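PDB 7B9F: EccC5 from Mycobacterium xenopi RIVM700367, which probably acts as the FtsK/SpoIIIE-type ATPase that drives protein export through the mycobacterial ESX-5 type VII secretion system. Local coordinates for residues Pro136-Glu150 against Ala236-His249. Residues are numbered along the deposited sequence; the frame is centred on the assembly and turned at random.
Sequences PTTLAAAVGSSRMWE and AIICQLAFSHGPDH
The C-terminal end of helix 227-244 is covered by the loop after helix 97-132: F243 of the helix meets L139, S146 and their neighbours, while R147 and W149 of the loop lie along the helix end. F243 is the central side chain of the contact: with CG anti to its backbone N (chi1 174°), its ring rises into the bend of the loop. There L139 CD2 lies over one face, 4.0 Å from the ring centroid in a CH-pi contact, while A142 CA meets the edge and S146 CA sits 3.8 Å from F243 CE1. Nearer the start of the loop, P136 CG packs on A236 CB, and F408 of helix 402-412 also touches L139. The type II turn S145-M148 then brings R147 N to F243 O, a carbonyl of the last helical turn, at 2.9 Å. R147 also offers its CA to S244 O. Its side chain, extended from CG to NE, crosses P247 at about a right angle, and P247 CD lies over the centre of one guanidinium face, 3.5 Å from R147 CZ. W149 takes the other flank: S244 O stands at the indole edge, 3.0 Å from W149 CD1, and W149 CB lies over one face of the H245 ring, offset toward its rim. H245 ND1 in turn donates to S244 OG, which bonds to Q240 O. Beyond, H249 ND1 makes a weak bond to W149 O. A loop thus closes over a helix end in an alpha/beta fold.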
loop_
_atom_site.group_PDB
_atom_site.type_symbol
_atom_site.label_atom_id
_atom_site.label_comp_id
_atom_site.label_asym_id
_atom_site.label_seq_id
_atom_site.Cartn_x
_atom_site.Cartn_y
_atom_site.Cartn_z
ATOM N N PRO C 136 10.483 21.808 14.964
ATOM C CA PRO C 136 10.579 23.147 14.364
ATOM C C PRO C 136 9.777 23.296 13.095
ATOM O O PRO C 136 9.357 24.408 12.759
ATOM C CB PRO C 136 12.078 23.297 14.089
ATOM C CG PRO C 136 12.726 22.325 14.968
ATOM C CD PRO C 136 11.799 21.170 15.065
ATOM N N THR C 137 9.570 22.200 12.375
ATOM C CA THR C 137 8.762 22.233 11.166
ATOM C C THR C 137 7.314 22.586 11.475
ATOM O O THR C 137 6.705 23.407 10.782
ATOM C CB THR C 137 8.861 20.877 10.474
ATOM O OG1 THR C 137 10.165 20.731 9.904
ATOM C CG2 THR C 137 7.837 20.744 9.403
ATOM N N THR C 138 6.767 22.027 12.544
ATOM C CA THR C 138 5.353 22.146 12.853
ATOM C C THR C 138 4.982 23.455 13.509
ATOM O O THR C 138 3.912 23.533 14.111
ATOM C CB THR C 138 4.921 21.005 13.764
ATOM O OG1 THR C 138 5.431 21.245 15.076
ATOM C CG2 THR C 138 5.474 19.704 13.255
ATOM N N LEU C 139 5.819 24.478 13.438
ATOM C CA LEU C 139 5.479 25.761 14.027
ATOM C C LEU C 139 4.694 26.658 13.084
ATOM O O LEU C 139 4.558 27.851 13.360
ATOM C CB LEU C 139 6.742 26.475 14.494
ATOM C CG LEU C 139 7.548 25.735 15.554
ATOM C CD1 LEU C 139 8.700 26.591 15.993
ATOM C CD2 LEU C 139 6.670 25.390 16.724
ATOM N N ALA C 140 4.196 26.121 11.972
ATOM C CA ALA C 140 3.314 26.898 11.112
ATOM C C ALA C 140 1.998 27.229 11.801
ATOM O O ALA C 140 1.401 28.269 11.514
ATOM C CB ALA C 140 3.050 26.144 9.814
ATOM N N ALA C 141 1.530 26.369 12.702
ATOM C CA ALA C 141 0.328 26.641 13.486
ATOM C C ALA C 141 0.671 27.664 14.564
ATOM O O ALA C 141 0.936 27.341 15.723
ATOM C CB ALA C 141 -0.220 25.356 14.087
ATOM N N ALA C 142 0.662 28.932 14.160
ATOM C CA ALA C 142 1.240 30.022 14.930
ATOM C C ALA C 142 0.220 30.819 15.734
ATOM O O ALA C 142 0.365 32.040 15.834
ATOM C CB ALA C 142 2.010 30.962 14.004
ATOM N N VAL C 143 -0.806 30.179 16.299
ATOM C CA VAL C 143 -1.738 30.875 17.184
ATOM C C VAL C 143 -2.370 29.858 18.132
ATOM O O VAL C 143 -2.440 28.665 17.835
ATOM C CB VAL C 143 -2.797 31.654 16.367
ATOM C CG1 VAL C 143 -3.726 30.706 15.640
ATOM C CG2 VAL C 143 -3.549 32.666 17.224
ATOM N N GLY C 144 -2.823 30.342 19.288
ATOM C CA GLY C 144 -3.434 29.510 20.309
ATOM C C GLY C 144 -2.476 29.074 21.397
ATOM O O GLY C 144 -2.678 29.399 22.569
ATOM N N SER C 145 -1.442 28.328 21.030
ATOM C CA SER C 145 -0.344 28.019 21.932
ATOM C C SER C 145 0.825 28.976 21.777
ATOM O O SER C 145 1.866 28.764 22.401
ATOM C CB SER C 145 0.146 26.587 21.714
ATOM O OG SER C 145 -0.825 25.641 22.109
ATOM N N SER C 146 0.688 30.000 20.947
ATOM C CA SER C 146 1.797 30.893 20.661
ATOM C C SER C 146 2.140 31.735 21.877
ATOM O O SER C 146 1.255 32.257 22.556
ATOM C CB SER C 146 1.446 31.799 19.482
ATOM O OG SER C 146 2.542 32.584 19.058
ATOM N N ARG C 147 3.440 31.848 22.145
ATOM C CA ARG C 147 4.000 32.771 23.128
ATOM C C ARG C 147 3.402 32.578 24.514
ATOM O O ARG C 147 3.113 33.540 25.224
ATOM C CB ARG C 147 3.815 34.208 22.683
ATOM C CG ARG C 147 4.412 34.544 21.362
ATOM C CD ARG C 147 3.977 35.930 21.103
ATOM N NE ARG C 147 4.398 36.471 19.838
ATOM C CZ ARG C 147 3.855 37.566 19.342
ATOM N NH1 ARG C 147 2.905 38.176 20.027
ATOM N NH2 ARG C 147 4.249 38.055 18.184
ATOM N N MET C 148 3.215 31.330 24.909
ATOM C CA MET C 148 2.517 31.084 26.157
ATOM C C MET C 148 3.436 31.040 27.361
ATOM O O MET C 148 2.972 30.701 28.452
ATOM C CB MET C 148 1.716 29.784 26.091
ATOM C CG MET C 148 2.523 28.519 25.960
ATOM S SD MET C 148 1.379 27.128 25.850
ATOM C CE MET C 148 2.495 25.741 25.685
ATOM N N TRP C 149 4.722 31.331 27.205
ATOM C CA TRP C 149 5.597 31.260 28.363
ATOM C C TRP C 149 5.633 32.542 29.166
ATOM O O TRP C 149 5.478 33.645 28.639
ATOM C CB TRP C 149 7.001 30.832 27.971
ATOM C CG TRP C 149 6.868 29.487 27.552
ATOM C CD1 TRP C 149 6.766 29.023 26.291
ATOM C CD2 TRP C 149 6.514 28.414 28.402
ATOM N NE1 TRP C 149 6.504 27.682 26.301
ATOM C CE2 TRP C 149 6.332 27.292 27.598
ATOM C CE3 TRP C 149 6.396 28.277 29.789
ATOM C CZ2 TRP C 149 6.036 26.067 28.124
ATOM C CZ3 TRP C 149 6.098 27.070 30.305
ATOM C CH2 TRP C 149 5.918 25.979 29.484
ATOM N N GLU C 150 5.853 32.372 30.464
ATOM C CA GLU C 150 5.724 33.438 31.439
ATOM C C GLU C 150 7.021 33.629 32.199
ATOM O O GLU C 150 7.683 32.663 32.584
ATOM C CB GLU C 150 4.585 33.150 32.409
ATOM C CG GLU C 150 3.209 33.179 31.768
ATOM C CD GLU C 150 2.789 34.562 31.282
ATOM O OE1 GLU C 150 1.782 34.649 30.552
ATOM O OE2 GLU C 150 3.414 35.569 31.669
ATOM N N ALA C 236 16.572 26.781 13.575
ATOM C CA ALA C 236 15.617 26.076 14.425
ATOM C C ALA C 236 15.558 26.682 15.818
ATOM O O ALA C 236 14.477 26.820 16.395
ATOM C CB ALA C 236 15.965 24.598 14.507
ATOM N N ILE C 237 16.715 27.053 16.366
ATOM C CA ILE C 237 16.757 27.695 17.676
ATOM C C ILE C 237 15.980 29.004 17.652
ATOM O O ILE C 237 15.128 29.253 18.515
ATOM C CB ILE C 237 18.215 27.923 18.107
ATOM C CG1 ILE C 237 18.856 26.612 18.539
ATOM C CG2 ILE C 237 18.294 28.955 19.204
ATOM C CD1 ILE C 237 18.426 26.140 19.880
ATOM N N ILE C 238 16.258 29.847 16.654
ATOM C CA ILE C 238 15.606 31.149 16.545
ATOM C C ILE C 238 14.105 30.979 16.441
ATOM O O ILE C 238 13.335 31.694 17.089
ATOM C CB ILE C 238 16.160 31.926 15.340
ATOM C CG1 ILE C 238 17.604 32.326 15.584
ATOM C CG2 ILE C 238 15.351 33.166 15.092
ATOM C CD1 ILE C 238 17.781 33.198 16.772
ATOM N N CYS C 239 13.667 29.995 15.664
ATOM C CA CYS C 239 12.242 29.801 15.466
ATOM C C CYS C 239 11.569 29.279 16.727
ATOM O O CYS C 239 10.439 29.669 17.034
ATOM C CB CYS C 239 12.027 28.860 14.295
ATOM S SG CYS C 239 12.112 29.737 12.738
ATOM N N GLN C 240 12.244 28.403 17.474
ATOM C CA GLN C 240 11.669 27.925 18.726
ATOM C C GLN C 240 11.514 29.055 19.729
ATOM O O GLN C 240 10.474 29.162 20.392
ATOM C CB GLN C 240 12.526 26.812 19.314
ATOM C CG GLN C 240 12.462 25.511 18.563
ATOM C CD GLN C 240 11.213 24.735 18.841
ATOM O OE1 GLN C 240 10.398 25.117 19.673
ATOM N NE2 GLN C 240 11.055 23.624 18.148
ATOM N N LEU C 241 12.529 29.914 19.851
ATOM C CA LEU C 241 12.395 31.069 20.735
ATOM C C LEU C 241 11.264 31.976 20.287
ATOM O O LEU C 241 10.482 32.456 21.110
ATOM C CB LEU C 241 13.673 31.895 20.803
ATOM C CG LEU C 241 14.878 31.618 21.689
ATOM C CD1 LEU C 241 14.467 31.726 23.142
ATOM C CD2 LEU C 241 15.598 30.355 21.398
ATOM N N ALA C 242 11.182 32.245 18.986
ATOM C CA ALA C 242 10.184 33.184 18.496
ATOM C C ALA C 242 8.776 32.665 18.713
ATOM O O ALA C 242 7.881 33.428 19.084
ATOM C CB ALA C 242 10.423 33.484 17.022
ATOM N N PHE C 243 8.550 31.373 18.486
ATOM C CA PHE C 243 7.212 30.841 18.696
ATOM C C PHE C 243 6.861 30.773 20.170
ATOM O O PHE C 243 5.770 31.182 20.571
ATOM C CB PHE C 243 7.061 29.466 18.066
ATOM C CG PHE C 243 5.757 28.817 18.387
ATOM C CD1 PHE C 243 4.597 29.242 17.786
ATOM C CD2 PHE C 243 5.690 27.791 19.301
ATOM C CE1 PHE C 243 3.396 28.657 18.092
ATOM C CE2 PHE C 243 4.492 27.202 19.604
ATOM C CZ PHE C 243 3.345 27.634 18.999
ATOM N N SER C 244 7.758 30.256 21.000
ATOM C CA SER C 244 7.341 29.993 22.367
ATOM C C SER C 244 7.411 31.208 23.271
ATOM O O SER C 244 6.678 31.257 24.257
ATOM C CB SER C 244 8.182 28.879 22.974
ATOM O OG SER C 244 9.538 29.251 23.006
ATOM N N HIS C 245 8.244 32.193 22.974
ATOM C CA HIS C 245 8.407 33.339 23.857
ATOM C C HIS C 245 7.986 34.623 23.166
ATOM O O HIS C 245 8.319 34.854 22.004
ATOM C CB HIS C 245 9.835 33.462 24.328
ATOM C CG HIS C 245 10.294 32.299 25.136
ATOM N ND1 HIS C 245 10.512 31.055 24.593
ATOM C CD2 HIS C 245 10.566 32.189 26.453
ATOM C CE1 HIS C 245 10.908 30.228 25.540
ATOM N NE2 HIS C 245 10.946 30.891 26.679
ATOM N N GLY C 246 7.272 35.463 23.896
ATOM C CA GLY C 246 6.762 36.692 23.351
ATOM C C GLY C 246 7.857 37.709 23.152
ATOM O O GLY C 246 8.949 37.590 23.704
ATOM N N PRO C 247 7.595 38.719 22.324
ATOM C CA PRO C 247 8.586 39.779 22.120
ATOM C C PRO C 247 8.889 40.579 23.361
ATOM O O PRO C 247 9.926 41.247 23.409
ATOM C CB PRO C 247 7.933 40.656 21.051
ATOM C CG PRO C 247 7.082 39.727 20.306
ATOM C CD PRO C 247 6.516 38.802 21.338
ATOM N N ASP C 248 8.016 40.558 24.358
ATOM C CA ASP C 248 8.276 41.299 25.578
ATOM C C ASP C 248 9.176 40.556 26.550
ATOM O O ASP C 248 9.691 41.170 27.484
ATOM C CB ASP C 248 6.950 41.687 26.234
ATOM C CG ASP C 248 6.115 40.487 26.647
ATOM O OD1 ASP C 248 6.514 39.332 26.399
ATOM O OD2 ASP C 248 5.029 40.703 27.220
ATOM N N HIS C 249 9.370 39.255 26.364
ATOM C CA HIS C 249 10.238 38.486 27.240
ATOM C C HIS C 249 11.587 38.164 26.625
ATOM O O HIS C 249 12.576 38.076 27.352
ATOM C CB HIS C 249 9.561 37.181 27.650
ATOM C CG HIS C 249 8.317 37.375 28.457
ATOM N ND1 HIS C 249 7.395 36.372 28.652
ATOM C CD2 HIS C 249 7.856 38.449 29.138
ATOM C CE1 HIS C 249 6.412 36.824 29.408
ATOM N NE2 HIS C 249 6.669 38.081 29.720
#